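Local atomic coordinates of transcriptional regulator, IclR family (Ruegeria sp. TM1040, PDB entry 3R4K), a protein that probably binds DNA through an N-terminal winged helix-turn-helix domain and regulates transcription, with a C-terminal domain that may sense a small-molecule effector. Residues Arg19-Leu24 and Ser59-Pro64; Gly105-Ser110 and Ala128-Phe133; Val201-Pro206 and Glu244-Ala249. All blocks are in the same frame, centred on the assembly; numbering follows the deposited sequence.

Contact 1 of 3, residues Arg19-Leu24 and Ser59-Pro64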
loop_
_atom_site.group_PDB
_atom_site.type_symbol
_atom_site.label_atom_id
_atom_site.label_comp_id
_atom_site.label_asym_id
_atom_site.label_seq_id
_atom_site.Cartn_x
_atom_site.Cartn_y
_atom_site.Cartn_z
ATOM N N ARG A 19 -5.964 -9.318 -15.551
ATOM C CA ARG A 19 -6.911 -10.385 -15.204
ATOM C C ARG A 19 -7.324 -10.244 -13.731
ATOM O O ARG A 19 -6.787 -10.928 -12.859
ATOM C CB ARG A 19 -6.252 -11.740 -15.485
ATOM C CG ARG A 19 -7.215 -12.920 -15.554
ATOM C CD ARG A 19 -6.534 -14.132 -16.163
ATOM N NE ARG A 19 -5.235 -14.417 -15.544
ATOM C CZ ARG A 19 -4.263 -15.112 -16.123
ATOM N NH1 ARG A 19 -4.433 -15.615 -17.338
ATOM N NH2 ARG A 19 -3.120 -15.323 -15.485
ATOM N N LEU A 20 -8.241 -9.312 -13.451
ATOM C CA LEU A 20 -8.673 -8.990 -12.084
ATOM C C LEU A 20 -9.820 -9.872 -11.617
ATOM O O LEU A 20 -10.023 -10.025 -10.413
ATOM C CB LEU A 20 -9.067 -7.505 -11.975
ATOM C CG LEU A 20 -7.978 -6.484 -12.225
ATOM C CD1 LEU A 20 -8.574 -5.117 -12.442
ATOM C CD2 LEU A 20 -6.942 -6.493 -11.124
ATOM N N GLU A 21 -10.552 -10.460 -12.566
ATOM C CA GLU A 21 -11.658 -11.370 -12.303
ATOM C C GLU A 21 -11.444 -12.665 -13.073
ATOM O O GLU A 21 -11.153 -12.634 -14.269
ATOM C CB GLU A 21 -13.010 -10.738 -12.663
ATOM C CG GLU A 21 -13.433 -9.621 -11.726
ATOM C CD GLU A 21 -14.763 -8.963 -12.049
ATOM O OE1 GLU A 21 -15.620 -9.615 -12.693
ATOM O OE2 GLU A 21 -14.954 -7.794 -11.640
ATOM N N ILE A 22 -11.541 -13.802 -12.373
ATOM C CA ILE A 22 -11.383 -15.102 -13.006
ATOM C C ILE A 22 -12.541 -16.003 -12.595
ATOM O O ILE A 22 -12.862 -16.101 -11.403
ATOM C CB ILE A 22 -10.005 -15.762 -12.710
ATOM C CG1 ILE A 22 -8.835 -14.754 -12.856
ATOM C CG2 ILE A 22 -9.805 -16.990 -13.627
ATOM C CD1 ILE A 22 -7.497 -15.172 -12.259
ATOM N N GLY A 23 -13.151 -16.640 -13.595
ATOM C CA GLY A 23 -14.235 -17.601 -13.411
ATOM C C GLY A 23 -13.698 -18.935 -12.927
ATOM O O GLY A 23 -12.509 -19.226 -13.113
ATOM N N LEU A 24 -14.563 -19.760 -12.296
ATOM C CA LEU A 24 -14.187 -21.077 -11.751
ATOM C C LEU A 24 -13.590 -22.007 -12.827
ATOM O O LEU A 24 -12.614 -22.705 -12.542
ATOM C CB LEU A 24 -15.406 -21.749 -11.084
ATOM C CG LEU A 24 -15.129 -22.988 -10.213
ATOM C CD1 LEU A 24 -14.265 -22.649 -9.005
ATOM C CD2 LEU A 24 -16.410 -23.604 -9.732
ATOM N N SER A 59 -17.601 -16.125 -10.690
ATOM C CA SER A 59 -16.376 -15.399 -10.977
ATOM C C SER A 59 -15.794 -14.950 -9.646
ATOM O O SER A 59 -16.536 -14.722 -8.692
ATOM C CB SER A 59 -16.681 -14.214 -11.889
ATOM O OG SER A 59 -15.593 -13.321 -12.066
ATOM N N TYR A 60 -14.479 -14.857 -9.564
ATOM C CA TYR A 60 -13.828 -14.408 -8.345
ATOM C C TYR A 60 -12.938 -13.229 -8.615
ATOM O O TYR A 60 -12.362 -13.108 -9.700
ATOM C CB TYR A 60 -12.975 -15.517 -7.719
ATOM C CG TYR A 60 -13.693 -16.808 -7.390
ATOM C CD1 TYR A 60 -14.335 -16.980 -6.165
ATOM C CD2 TYR A 60 -13.634 -17.900 -8.253
ATOM C CE1 TYR A 60 -14.949 -18.184 -5.832
ATOM C CE2 TYR A 60 -14.234 -19.113 -7.926
ATOM C CZ TYR A 60 -14.882 -19.253 -6.711
ATOM O OH TYR A 60 -15.464 -20.449 -6.379
ATOM N N ARG A 61 -12.807 -12.375 -7.614
ATOM C CA ARG A 61 -11.886 -11.250 -7.609
ATOM C C ARG A 61 -11.232 -11.227 -6.236
ATOM O O ARG A 61 -11.707 -11.908 -5.314
ATOM C CB ARG A 61 -12.567 -9.927 -7.966
ATOM C CG ARG A 61 -13.562 -9.434 -6.943
ATOM C CD ARG A 61 -14.154 -8.139 -7.402
ATOM N NE ARG A 61 -14.887 -7.486 -6.322
ATOM C CZ ARG A 61 -15.645 -6.408 -6.482
ATOM N NH1 ARG A 61 -15.799 -5.868 -7.687
ATOM N NH2 ARG A 61 -16.273 -5.869 -5.442
ATOM N N LEU A 62 -10.143 -10.474 -6.098
ATOM C CA LEU A 62 -9.442 -10.386 -4.827
ATOM C C LEU A 62 -10.304 -9.686 -3.760
ATOM O O LEU A 62 -11.147 -8.851 -4.081
ATOM C CB LEU A 62 -8.070 -9.729 -4.986
ATOM C CG LEU A 62 -7.044 -10.654 -5.665
ATOM C CD1 LEU A 62 -5.929 -9.897 -6.168
ATOM C CD2 LEU A 62 -6.497 -11.714 -4.703
ATOM N N GLY A 63 -10.159 -10.157 -2.526
ATOM C CA GLY A 63 -10.907 -9.717 -1.352
ATOM C C GLY A 63 -10.320 -8.540 -0.583
ATOM O O GLY A 63 -9.170 -8.143 -0.788
ATOM N N PRO A 64 -11.088 -7.979 0.370
ATOM C CA PRO A 64 -10.615 -6.759 1.072
ATOM C C PRO A 64 -9.636 -6.947 2.216
ATOM O O PRO A 64 -9.015 -5.971 2.627
ATOM C CB PRO A 64 -11.907 -6.166 1.627
ATOM C CG PRO A 64 -12.809 -7.356 1.831
ATOM C CD PRO A 64 -12.487 -8.315 0.727
HETATM O O HOH W 1 -9.229 -8.524 -8.229
#
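The ring of Tyr60 meets Leu24 at its edge, in the ring plane, and Ile22 O also lies at the edge, near that plane. Leu24 CD1 lies 3.7 Å from Tyr60 CE2 and is about as close to the phenol oxygen. The two side chains run side by side and point the same way. Leu24 gets there with CG anti to its own backbone N (chi1 -168°). Tyr39 and Met42 of helix 35-47 and Leu27 of helix 24-31 also touch the Tyr60 side chain. The second flat group, the guanidinium of Arg61, has the carboxylate of Glu21 at its edge, with the two planes 69° apart. Glu21 OE2 stays 4.5 Å from Arg61 NH1, too far for a salt bridge. The aliphatic parts do touch, Glu21 CG on Arg61 CB at 3.9 Å. The salt bridge of Arg61 goes to Glu52 on the next strand.

Ile22 and Tyr60 form an antiparallel hydrogen-bonded pair. Ile22 N gives a bond of 2.9 Å to Tyr60 O, in the carbonyl plane. Tyr60 N returns one of 2.7 Å to Ile22 O, from above that carbonyl's plane. A water links Leu20 O to Leu62 N. Gly23 faces Ser59 and is the N-cap of helix 24-31. With Tyr60 replaced by an alanine, Leu24 CD1 would probably lose its aromatic neighbour, and a gap is likely to open against helices 24-31 and 35-47.

Strands 51-54 and 59-62 form the hairpin that corresponds to the wing of a winged helix-turn-helix domain. Strand 21-23 completes the small sheet beside the helices. Its chemistry is divided between two faces. Tyr60 and Ile22 turn apolar surface to the helices, while Glu21, Ser59 and Arg61 carry polar groups on the other face, where charge attraction within this contact is probably modest.

Contact 2 of 3, residues Gly105-Ser110 and Ala128-Phe133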
loop_
_atom_site.group_PDB
_atom_site.type_symbol
_atom_site.label_atom_id
_atom_site.label_comp_id
_atom_site.label_asym_id
_atom_site.label_seq_id
_atom_site.Cartn_x
_atom_site.Cartn_y
_atom_site.Cartn_z
ATOM N N GLY A 105 6.743 13.916 -5.867
ATOM C CA GLY A 105 5.828 14.809 -6.558
ATOM C C GLY A 105 6.203 14.863 -8.021
ATOM O O GLY A 105 6.176 13.836 -8.709
ATOM N N GLU A 106 6.608 16.047 -8.483
ATOM C CA GLU A 106 7.011 16.257 -9.868
ATOM C C GLU A 106 8.550 16.219 -10.050
ATOM O O GLU A 106 9.025 16.378 -11.182
ATOM C CB GLU A 106 6.419 17.568 -10.410
ATOM C CG GLU A 106 5.036 17.355 -11.003
ATOM C CD GLU A 106 4.525 18.410 -11.962
ATOM O OE1 GLU A 106 5.030 19.558 -11.941
ATOM O OE2 GLU A 106 3.577 18.089 -12.713
ATOM N N GLN A 107 9.322 15.948 -8.979
ATOM C CA GLN A 107 10.781 15.860 -9.097
ATOM C C GLN A 107 11.301 14.462 -8.722
ATOM O O GLN A 107 10.606 13.678 -8.064
ATOM C CB GLN A 107 11.487 16.947 -8.268
ATOM C CG GLN A 107 11.277 16.854 -6.752
ATOM C CD GLN A 107 12.145 17.820 -5.973
ATOM O OE1 GLN A 107 12.419 18.955 -6.399
ATOM N NE2 GLN A 107 12.568 17.392 -4.790
ATOM N N LEU A 108 12.523 14.163 -9.169
ATOM C CA LEU A 108 13.205 12.897 -8.911
ATOM C C LEU A 108 14.395 13.143 -7.954
ATOM O O LEU A 108 15.314 13.910 -8.283
ATOM C CB LEU A 108 13.650 12.251 -10.236
ATOM C CG LEU A 108 14.313 10.886 -10.140
ATOM C CD1 LEU A 108 13.297 9.790 -9.809
ATOM C CD2 LEU A 108 15.048 10.566 -11.420
ATOM N N ALA A 109 14.347 12.534 -6.754
ATOM C CA ALA A 109 15.368 12.728 -5.715
ATOM C C ALA A 109 16.093 11.430 -5.311
ATOM O O ALA A 109 15.429 10.433 -5.024
ATOM C CB ALA A 109 14.724 13.352 -4.486
ATOM N N SER A 110 17.454 11.448 -5.293
ATOM C CA SER A 110 18.260 10.292 -4.888
ATOM C C SER A 110 18.131 10.189 -3.383
ATOM O O SER A 110 18.488 11.134 -2.679
ATOM C CB SER A 110 19.715 10.424 -5.334
ATOM O OG SER A 110 20.381 9.175 -5.251
ATOM N N ALA A 128 19.012 13.092 -0.950
ATOM C CA ALA A 128 18.080 14.192 -1.235
ATOM C C ALA A 128 18.603 15.084 -2.386
ATOM O O ALA A 128 18.103 16.197 -2.587
ATOM C CB ALA A 128 17.780 15.025 0.014
ATOM N N GLU A 129 19.571 14.575 -3.174
ATOM C CA GLU A 129 20.066 15.271 -4.355
ATOM C C GLU A 129 18.993 15.164 -5.460
ATOM O O GLU A 129 18.467 14.078 -5.712
ATOM C CB GLU A 129 21.417 14.680 -4.797
ATOM C CG GLU A 129 22.017 15.358 -6.018
ATOM C CD GLU A 129 23.528 15.283 -6.139
ATOM O OE1 GLU A 129 24.100 14.174 -6.006
ATOM O OE2 GLU A 129 24.138 16.341 -6.412
ATOM N N VAL A 130 18.637 16.288 -6.072
ATOM C CA VAL A 130 17.613 16.329 -7.123
ATOM C C VAL A 130 18.288 16.056 -8.474
ATOM O O VAL A 130 19.292 16.690 -8.812
ATOM C CB VAL A 130 16.796 17.646 -7.106
ATOM C CG1 VAL A 130 15.751 17.673 -8.228
ATOM C CG2 VAL A 130 16.121 17.845 -5.745
ATOM N N LEU A 131 17.749 15.085 -9.215
ATOM C CA LEU A 131 18.267 14.662 -10.511
ATOM C C LEU A 131 17.414 15.232 -11.627
ATOM O O LEU A 131 16.188 15.379 -11.471
ATOM C CB LEU A 131 18.311 13.127 -10.627
ATOM C CG LEU A 131 18.974 12.295 -9.512
ATOM C CD1 LEU A 131 20.152 12.981 -8.820
ATOM C CD2 LEU A 131 18.008 11.780 -8.591
ATOM N N THR A 132 18.052 15.577 -12.753
ATOM C CA THR A 132 17.312 16.107 -13.894
ATOM C C THR A 132 16.678 14.924 -14.653
ATOM O O THR A 132 17.224 13.817 -14.633
ATOM C CB THR A 132 18.219 16.973 -14.784
ATOM O OG1 THR A 132 19.250 16.164 -15.346
ATOM C CG2 THR A 132 18.836 18.154 -14.036
ATOM N N PHE A 133 15.529 15.157 -15.303
ATOM C CA PHE A 133 14.875 14.105 -16.073
ATOM C C PHE A 133 15.600 13.853 -17.397
ATOM O O PHE A 133 15.617 12.727 -17.895
ATOM C CB PHE A 133 13.401 14.441 -16.332
ATOM C CG PHE A 133 12.509 14.197 -15.135
ATOM C CD1 PHE A 133 12.224 12.900 -14.708
ATOM C CD2 PHE A 133 11.954 15.258 -14.434
ATOM C CE1 PHE A 133 11.421 12.677 -13.587
ATOM C CE2 PHE A 133 11.131 15.031 -13.323
ATOM C CZ PHE A 133 10.879 13.746 -12.905
#
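Leu131 sends its side chain across the strand of Leu108 and Ser110. Leu131 CB lies 3.9 Å from Leu108 O. CG stays near that oxygen, anti to the carbonyl carbon of Leu131 (chi1 -50°), which carries the branch toward the partner strand. Leu131 CD2 sits 3.4 Å from Ser110 N, is as close to Leu108 O, meets CB of Ser110, and packs on Leu108 CG at 4.1 Å. The two leucine side chains cross obliquely. Ser101 of strand 97-104 and Phe192 also touch Leu131.

Strand 129-131 is an outermost strand, within this chain, of the six-stranded antiparallel sheet of the C-terminal domain, a GAF-like (profilin-like) fold. The strand is only weakly bonded overall, although three backbone bonds join it to strand 107-114. Leu131 N gives a nearly straight one to Leu108 O (2.9 Å, 173° at the hydrogen). Ser110 N bonds to Glu129 O, and Ala128 N closes on Ser110 O at 2.7 Å. Ala109 and Val130 make the non-hydrogen-bonded pair between them.

On the face of Ala109, Val130 CG2 lies 3.7 Å from Gln107 NE2, with the side chains at about a right angle. Farther along, the edge of the Phe133 ring meets Glu106 O in the ring plane, at CE2. Phe133 CE1 packs on Leu108 CB at 4.0 Å. The same ring makes an edge-to-face stack with Phe150 of helix 148-156.

Contact 3 of 3, residues Val201-Pro206 and Glu244-Ala249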
loop_
_atom_site.group_PDB
_atom_site.type_symbol
_atom_site.label_atom_id
_atom_site.label_comp_id
_atom_site.label_asym_id
_atom_site.label_seq_id
_atom_site.Cartn_x
_atom_site.Cartn_y
_atom_site.Cartn_z
ATOM N N VAL A 201 17.670 1.577 -14.481
ATOM C CA VAL A 201 16.462 0.809 -14.787
ATOM C C VAL A 201 15.299 1.409 -13.995
ATOM O O VAL A 201 15.510 1.856 -12.861
ATOM C CB VAL A 201 16.601 -0.729 -14.529
ATOM C CG1 VAL A 201 17.569 -1.374 -15.514
ATOM C CG2 VAL A 201 16.979 -1.051 -13.083
ATOM N N PRO A 202 14.066 1.425 -14.535
ATOM C CA PRO A 202 12.945 1.952 -13.745
ATOM C C PRO A 202 12.479 0.955 -12.672
ATOM O O PRO A 202 12.659 -0.254 -12.814
ATOM C CB PRO A 202 11.865 2.177 -14.796
ATOM C CG PRO A 202 12.138 1.110 -15.827
ATOM C CD PRO A 202 13.617 0.926 -15.856
ATOM N N ILE A 203 11.908 1.484 -11.578
ATOM C CA ILE A 203 11.334 0.715 -10.480
ATOM C C ILE A 203 9.851 0.989 -10.543
ATOM O O ILE A 203 9.432 2.154 -10.655
ATOM C CB ILE A 203 11.980 1.047 -9.099
ATOM C CG1 ILE A 203 13.507 0.789 -9.102
ATOM C CG2 ILE A 203 11.295 0.290 -7.939
ATOM C CD1 ILE A 203 13.995 -0.709 -9.409
ATOM N N PHE A 204 9.063 -0.083 -10.569
ATOM C CA PHE A 204 7.623 0.020 -10.682
ATOM C C PHE A 204 6.974 -0.395 -9.392
ATOM O O PHE A 204 7.406 -1.376 -8.777
ATOM C CB PHE A 204 7.117 -0.841 -11.862
ATOM C CG PHE A 204 7.626 -0.421 -13.223
ATOM C CD1 PHE A 204 7.118 0.711 -13.860
ATOM C CD2 PHE A 204 8.577 -1.179 -13.890
ATOM C CE1 PHE A 204 7.589 1.099 -15.122
ATOM C CE2 PHE A 204 9.040 -0.795 -15.158
ATOM C CZ PHE A 204 8.538 0.336 -15.768
ATOM N N GLY A 205 5.917 0.325 -9.010
ATOM C CA GLY A 205 5.144 0.024 -7.805
ATOM C C GLY A 205 4.055 -1.015 -8.007
ATOM O O GLY A 205 3.856 -1.502 -9.130
ATOM N N PRO A 206 3.312 -1.359 -6.930
ATOM C CA PRO A 206 2.231 -2.363 -7.050
ATOM C C PRO A 206 1.141 -2.027 -8.084
ATOM O O PRO A 206 0.566 -2.949 -8.671
ATOM C CB PRO A 206 1.646 -2.423 -5.637
ATOM C CG PRO A 206 2.748 -1.956 -4.738
ATOM C CD PRO A 206 3.432 -0.880 -5.541
ATOM N N GLU A 244 10.221 -6.691 -6.595
ATOM C CA GLU A 244 9.640 -7.820 -5.877
ATOM C C GLU A 244 9.529 -7.531 -4.363
ATOM O O GLU A 244 8.488 -7.848 -3.792
ATOM C CB GLU A 244 10.477 -9.065 -6.136
ATOM C CG GLU A 244 9.862 -10.361 -5.660
ATOM C CD GLU A 244 10.904 -11.436 -5.412
ATOM O OE1 GLU A 244 11.214 -11.693 -4.225
ATOM O OE2 GLU A 244 11.444 -11.989 -6.400
ATOM N N ARG A 245 10.566 -6.898 -3.726
ATOM C CA ARG A 245 10.553 -6.571 -2.290
ATOM C C ARG A 245 9.473 -5.525 -1.936
ATOM O O ARG A 245 9.149 -5.370 -0.752
ATOM C CB ARG A 245 11.929 -6.083 -1.800
ATOM C CG ARG A 245 13.103 -7.078 -1.925
ATOM C CD ARG A 245 13.308 -7.989 -0.717
ATOM N NE ARG A 245 13.627 -7.261 0.521
ATOM C CZ ARG A 245 12.884 -7.287 1.630
ATOM N NH1 ARG A 245 11.768 -8.011 1.676
ATOM N NH2 ARG A 245 13.252 -6.591 2.701
ATOM N N ILE A 246 8.906 -4.823 -2.943
ATOM C CA ILE A 246 7.875 -3.816 -2.715
ATOM C C ILE A 246 6.546 -4.225 -3.372
ATOM O O ILE A 246 5.631 -3.418 -3.410
ATOM C CB ILE A 246 8.325 -2.384 -3.151
ATOM C CG1 ILE A 246 8.598 -2.300 -4.677
ATOM C CG2 ILE A 246 9.522 -1.882 -2.317
ATOM C CD1 ILE A 246 8.448 -0.916 -5.296
ATOM N N GLY A 247 6.436 -5.464 -3.846
ATOM C CA GLY A 247 5.225 -5.996 -4.463
ATOM C C GLY A 247 4.815 -5.315 -5.754
ATOM O O GLY A 247 3.622 -5.257 -6.085
ATOM N N GLY A 248 5.811 -4.807 -6.474
ATOM C CA GLY A 248 5.604 -4.107 -7.734
ATOM C C GLY A 248 5.261 -5.008 -8.902
ATOM O O GLY A 248 5.448 -6.223 -8.853
ATOM N N ALA A 249 4.719 -4.402 -9.953
ATOM C CA ALA A 249 4.359 -5.085 -11.196
ATOM C C ALA A 249 4.788 -4.224 -12.367
ATOM O O ALA A 249 4.623 -3.003 -12.329
ATOM C CB ALA A 249 2.867 -5.368 -11.249
#
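Gly248 lies so close to Phe204 that a side chain would not fit. A CB placed on it would run into Phe204 O. Gly248 CA instead makes CA-H...O contacts of 3.4 Å with both Phe204 O and Gly205 O. The next residue supplies the sole conventional hydrogen bond between the two segments. Ala249 N reaches Gly205 O at 3.1 Å, well above the carbonyl plane.

Pro206 packs along the glycine turn. Pro206 CG is 3.5 Å from Ile246 O, and Pro206 CA makes a CA-H...O contact with Gly247 O. Ile246 points its side chain toward segment 201-206. Its CG1 sits between the backbone N and the carbonyl carbon (chi1 63°), and the chain then extends to CD1. Ile246 CD1 touches Ile203 CG2 at 4.1 Å and Phe204 O at 3.7 Å. The two isoleucine side chains cross at about a right angle. Leu211 of strand 210-219 and Ile79 of helix 79-94 also pack on Ile246.

Phe204 CB meets Ala249 O at 3.3 Å, and the ring is stacked edge-to-face by Phe254 and Tyr145. Pro206 O bonds to His17, and Pro206 packs on Ala71 of the second subunit.

Gly247 has a positive phi (64°) and is the C-prime residue where helix 225-245 ends. Gly247 N bonds to Glu244 O and Gly248 N to Thr243 O. This is a Schellman motif, and here it sets the end of the last long helix against the end of strand 196-204 in the C-terminal domain.

In the fold
From the N terminus, contact 1 comes first. It closes the chain between Leu24 and Ser59, which holds helices 24-31 and 35-47 and strand 51-54, and joins strand 21-23, one edge of the small sheet, to its middle strand 59-62. Contact 2 follows, closing a shorter, helix-free excursion at one edge of the large sheet. Contact 3 is last. It ties the end of strand 196-204, in that sheet, to the end of helix 225-245. The three follow in series, so none nests in or crosses another. Contacts 1 and 2 lie on opposite sides of the chain's centre, their centres about 38 Å apart. Contacts 1 and 3 both touch the second subunit.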